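Local coordinates for protein-glutamine deamidase Cif (Burkholderia pseudomallei, PDB 3GQM) that deamidates a glutamine side chain of host NEDD8 to glutamate, which switches off cullin-RING ubiquitin ligases and blocks the host cell cycle, at residues A108-I111 / F112-M115; Y260-R263 / Q264-R267. All coordinates share one frame; numbering follows the deposited sequence.

Interaction 1: residues A108-I111 / F112-M115; sequences ANNI and FKLM
F112 starts the second turn of this pairing by donating its backbone N to A108 O, 3.0 Å away. CG lies anti to the backbone N (chi1 -177°), which carries the ring off toward the sheet, where it packs on V149 and I151, and on I127. F112 CB lies 3.1 Å from A108 O and also near N109 O.

K113 N reaches N109 O at 3.1 Å. The first carbons of the K113 side chain run past the same carbonyl, with CG 3.6 Å from N109 O. The chain then bends at chi3 and chi4. This brings NZ to a salt bridge with E117 and to the backbone carbonyls of Y58, T60 and I122, so a buried ammonium is well supplied with acceptors.

L114 N makes a nearly straight bond to N110 O (2.8 Å, N-H...O 170°). The N110 amide also has partners: ND2 donates to the carbonyls of L106 and N55, and OD1 accepts from R65.

M115 N closes the series on I111 O at 2.9 Å. M115 CG also packs on I111 O (3.1 Å). SD meets the CG2 branch of I111 at 3.8 Å, and the two side chains meet at a slant.

These are plain i to i+4 bonds in helix 104-116, and all eight residues are buried. N109, F112 and M115 touch strand 147-154. N109 OD1 accepts a hydrogen bond from K160 NZ, in strand 159-165. A108 and I111 touch L162 of that strand, and L114 and M115 lie against helix 262-273.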
loop_
_atom_site.group_PDB
_atom_site.type_symbol
_atom_site.label_atom_id
_atom_site.label_comp_id
_atom_site.label_asym_id
_atom_site.label_seq_id
_atom_site.Cartn_x
_atom_site.Cartn_y
_atom_site.Cartn_z
ATOM N N ALA A 108 1.244 0.016 -2.510
ATOM C CA ALA A 108 0.995 1.295 -1.875
ATOM C C ALA A 108 0.729 2.394 -2.925
ATOM O O ALA A 108 -0.188 3.215 -2.756
ATOM C CB ALA A 108 2.186 1.701 -0.936
ATOM N N ASN A 109 1.545 2.453 -3.969
ATOM C CA ASN A 109 1.366 3.473 -5.001
ATOM C C ASN A 109 -0.027 3.384 -5.679
ATOM O O ASN A 109 -0.710 4.363 -5.806
ATOM C CB ASN A 109 2.495 3.394 -6.043
ATOM C CG ASN A 109 3.805 3.965 -5.543
ATOM O OD1 ASN A 109 3.858 4.712 -4.565
ATOM N ND2 ASN A 109 4.873 3.566 -6.173
ATOM N N ASN A 110 -0.433 2.192 -6.062
ATOM C CA ASN A 110 -1.720 1.982 -6.722
ATOM C C ASN A 110 -2.965 2.115 -5.844
ATOM O O ASN A 110 -3.947 2.737 -6.260
ATOM C CB ASN A 110 -1.684 0.651 -7.467
ATOM C CG ASN A 110 -0.874 0.785 -8.755
ATOM O OD1 ASN A 110 -1.196 1.644 -9.578
ATOM N ND2 ASN A 110 0.232 0.015 -8.893
ATOM N N ILE A 111 -2.925 1.563 -4.623
ATOM C CA ILE A 111 -4.058 1.778 -3.690
ATOM C C ILE A 111 -4.182 3.254 -3.278
ATOM O O ILE A 111 -5.308 3.777 -3.103
ATOM C CB ILE A 111 -3.975 0.843 -2.449
ATOM C CG1 ILE A 111 -4.251 -0.624 -2.895
ATOM C CG2 ILE A 111 -4.960 1.335 -1.360
ATOM C CD1 ILE A 111 -3.707 -1.710 -1.919
ATOM N N PHE A 112 -3.043 3.926 -3.144
ATOM C CA PHE A 112 -3.043 5.382 -2.946
ATOM C C PHE A 112 -3.795 6.130 -4.083
ATOM O O PHE A 112 -4.625 7.001 -3.792
ATOM C CB PHE A 112 -1.607 5.920 -2.868
ATOM C CG PHE A 112 -1.510 7.422 -2.581
ATOM C CD1 PHE A 112 -1.403 7.886 -1.244
ATOM C CD2 PHE A 112 -1.535 8.365 -3.647
ATOM C CE1 PHE A 112 -1.328 9.257 -0.944
ATOM C CE2 PHE A 112 -1.440 9.751 -3.387
ATOM C CZ PHE A 112 -1.339 10.206 -2.028
ATOM N N LYS A 113 -3.441 5.847 -5.351
ATOM C CA LYS A 113 -4.149 6.421 -6.499
ATOM C C LYS A 113 -5.624 6.035 -6.441
ATOM O O LYS A 113 -6.493 6.931 -6.558
ATOM C CB LYS A 113 -3.516 5.971 -7.834
ATOM C CG LYS A 113 -2.121 6.655 -8.122
ATOM C CD LYS A 113 -1.426 5.993 -9.354
ATOM C CE LYS A 113 -2.276 6.134 -10.667
ATOM N NZ LYS A 113 -2.118 7.517 -11.158
ATOM N N LEU A 114 -5.915 4.737 -6.224
ATOM C CA LEU A 114 -7.330 4.297 -6.101
ATOM C C LEU A 114 -8.135 5.113 -5.083
ATOM O O LEU A 114 -9.282 5.477 -5.345
ATOM C CB LEU A 114 -7.456 2.813 -5.741
ATOM C CG LEU A 114 -8.815 2.133 -5.982
ATOM C CD1 LEU A 114 -9.125 2.045 -7.448
ATOM C CD2 LEU A 114 -8.843 0.753 -5.431
ATOM N N MET A 115 -7.539 5.411 -3.941
ATOM C CA MET A 115 -8.265 6.126 -2.888
ATOM C C MET A 115 -8.480 7.627 -3.188
ATOM O O MET A 115 -9.538 8.164 -2.873
ATOM C CB MET A 115 -7.512 5.948 -1.559
ATOM C CG MET A 115 -7.518 4.501 -1.092
ATOM S SD MET A 115 -6.586 4.247 0.411
ATOM C CE MET A 115 -7.477 5.348 1.524
#

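Interaction 2: residues Y260-R263 / Q264-R267; sequences YDFR and QFQR
The backbone turns from a loop into helix 262-273, and its first i to i+4 bonds run from F265 N to D261 O (3.1 Å, N-H...O 171°), from Q266 N to F262 O and from R267 N to R263 O. D261 is the N-cap. Its CG lies anti to the backbone N (chi1 -176°), which carries the carboxylate over the start of the helix. OD2 accepts from Q264 N at 2.6 Å through its anti lone pair. The nearby helix N-terminus would be expected to stabilise the negative charge. D261 OD2 also lies 3.6 Å from Q264 CB.

Q266 packs on the F262 ring. Q266 CG sits over one face of the ring, 4.1 Å from its centroid, in a CH-pi contact. The rest of the glutamine chain is straight. Its amide is turned 32° from the ring plane, and Q266 CD comes to 3.2 Å from F262 CE2 at the ring's rim, a tight approach. The R263 side chain keeps company with that of Q266. One water joins their ends: it accepts from R263 NH2 at the guanidinium edge and donates to Q266 OE1, 2.8 Å from each. F265 brings CB to 4.3 Å from CD1 of the Y260 ring, while its own ring brushes that of F262. D261, R263 and R267 are exposed.

The backbone of Y260 hydrogen-bonds with N147, and its OH bonds to D164 OD1. The segment thus carries the chain from the edge strand into the C-terminal helix. F262, F265 and Q266 touch helix 29-42. Y260 and F265 also reach helix 104-116.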
loop_
_atom_site.group_PDB
_atom_site.type_symbol
_atom_site.label_atom_id
_atom_site.label_comp_id
_atom_site.label_asym_id
_atom_site.label_seq_id
_atom_site.Cartn_x
_atom_site.Cartn_y
_atom_site.Cartn_z
ATOM N N TYR A 260 -8.794 12.349 0.753
ATOM C CA TYR A 260 -9.615 11.642 -0.209
ATOM C C TYR A 260 -11.084 11.761 0.132
ATOM O O TYR A 260 -11.477 11.923 1.313
ATOM C CB TYR A 260 -9.177 10.161 -0.351
ATOM C CG TYR A 260 -9.460 9.232 0.832
ATOM C CD1 TYR A 260 -10.676 8.522 0.930
ATOM C CD2 TYR A 260 -8.505 9.078 1.856
ATOM C CE1 TYR A 260 -10.935 7.664 2.003
ATOM C CE2 TYR A 260 -8.747 8.220 2.935
ATOM C CZ TYR A 260 -9.943 7.496 2.993
ATOM O OH TYR A 260 -10.131 6.690 4.068
ATOM N N ASP A 261 -11.882 11.712 -0.919
ATOM C CA ASP A 261 -13.314 11.554 -0.817
ATOM C C ASP A 261 -13.676 10.083 -0.646
ATOM O O ASP A 261 -13.418 9.283 -1.531
ATOM C CB ASP A 261 -13.979 12.006 -2.112
ATOM C CG ASP A 261 -15.482 11.947 -2.007
ATOM O OD1 ASP A 261 -16.046 12.945 -1.535
ATOM O OD2 ASP A 261 -16.093 10.908 -2.345
ATOM N N PHE A 262 -14.328 9.727 0.443
ATOM C CA PHE A 262 -14.731 8.328 0.595
ATOM C C PHE A 262 -15.612 7.708 -0.495
ATOM O O PHE A 262 -15.439 6.538 -0.865
ATOM C CB PHE A 262 -15.360 8.094 1.977
ATOM C CG PHE A 262 -15.657 6.671 2.244
ATOM C CD1 PHE A 262 -14.610 5.791 2.575
ATOM C CD2 PHE A 262 -16.972 6.191 2.137
ATOM C CE1 PHE A 262 -14.866 4.438 2.791
ATOM C CE2 PHE A 262 -17.260 4.848 2.358
ATOM C CZ PHE A 262 -16.218 3.960 2.690
ATOM N N ARG A 263 -16.599 8.444 -0.973
ATOM C CA ARG A 263 -17.470 7.891 -2.040
ATOM C C ARG A 263 -16.721 7.739 -3.346
ATOM O O ARG A 263 -17.003 6.827 -4.110
ATOM C CB ARG A 263 -18.703 8.785 -2.303
ATOM C CG ARG A 263 -19.720 8.775 -1.158
ATOM C CD ARG A 263 -21.028 9.479 -1.642
ATOM N NE ARG A 263 -21.982 9.693 -0.560
ATOM C CZ ARG A 263 -22.667 8.705 0.023
ATOM N NH1 ARG A 263 -23.513 8.987 1.000
ATOM N NH2 ARG A 263 -22.506 7.444 -0.375
ATOM N N GLN A 264 -15.783 8.638 -3.610
ATOM C CA GLN A 264 -14.949 8.530 -4.859
ATOM C C GLN A 264 -14.116 7.279 -4.800
ATOM O O GLN A 264 -14.058 6.523 -5.802
ATOM C CB GLN A 264 -14.031 9.755 -5.056
ATOM C CG GLN A 264 -13.486 9.865 -6.481
ATOM C CD GLN A 264 -14.599 9.732 -7.546
ATOM O OE1 GLN A 264 -15.621 10.392 -7.480
ATOM N NE2 GLN A 264 -14.403 8.855 -8.495
ATOM N N PHE A 265 -13.516 7.035 -3.609
ATOM C CA PHE A 265 -12.780 5.777 -3.353
ATOM C C PHE A 265 -13.622 4.519 -3.672
ATOM O O PHE A 265 -13.188 3.598 -4.393
ATOM C CB PHE A 265 -12.256 5.726 -1.895
ATOM C CG PHE A 265 -11.672 4.365 -1.479
ATOM C CD1 PHE A 265 -10.933 3.584 -2.370
ATOM C CD2 PHE A 265 -11.838 3.894 -0.181
ATOM C CE1 PHE A 265 -10.436 2.343 -2.003
ATOM C CE2 PHE A 265 -11.324 2.645 0.210
ATOM C CZ PHE A 265 -10.611 1.872 -0.694
ATOM N N GLN A 266 -14.813 4.479 -3.093
ATOM C CA GLN A 266 -15.749 3.369 -3.310
ATOM C C GLN A 266 -16.046 3.263 -4.773
ATOM O O GLN A 266 -16.037 2.189 -5.341
ATOM C CB GLN A 266 -17.050 3.645 -2.576
ATOM C CG GLN A 266 -16.938 3.566 -1.076
ATOM C CD GLN A 266 -18.323 3.652 -0.465
ATOM O OE1 GLN A 266 -18.950 4.707 -0.474
ATOM N NE2 GLN A 266 -18.806 2.550 0.047
ATOM N N ARG A 267 -16.275 4.404 -5.380
ATOM C CA ARG A 267 -16.600 4.454 -6.786
ATOM C C ARG A 267 -15.419 3.926 -7.643
ATOM O O ARG A 267 -15.622 3.076 -8.523
ATOM C CB ARG A 267 -17.025 5.887 -7.175
ATOM C CG ARG A 267 -17.788 5.936 -8.472
ATOM C CD ARG A 267 -18.473 7.324 -8.696
ATOM N NE ARG A 267 -19.452 7.252 -9.802
ATOM C CZ ARG A 267 -20.694 6.733 -9.740
ATOM N NH1 ARG A 267 -21.215 6.217 -8.629
ATOM N NH2 ARG A 267 -21.435 6.726 -10.830
HETATM O O HOH W 1 -20.894 5.924 -2.022
#

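How the interactions relate
Interactions 1 and 2 come in series along the chain, and their centres lie 12 Å apart. They meet where the end of helix 104-116 packs against the start of helix 262-273. M115 O is 3.2 Å from Y260 CB, and M115 CA is 3.7 Å from F265 CD1. L114 O is 3.9 Å from F265 CD1. Interaction 1 is central and buried, about 7 Å from the centre of the chain, whereas interaction 2 lies about 17 Å out. The A108 side chain is about 6 Å from that of C104 and about 7 Å from that of Q179, both inferred active-site residues. Interaction 2 is remote from that site.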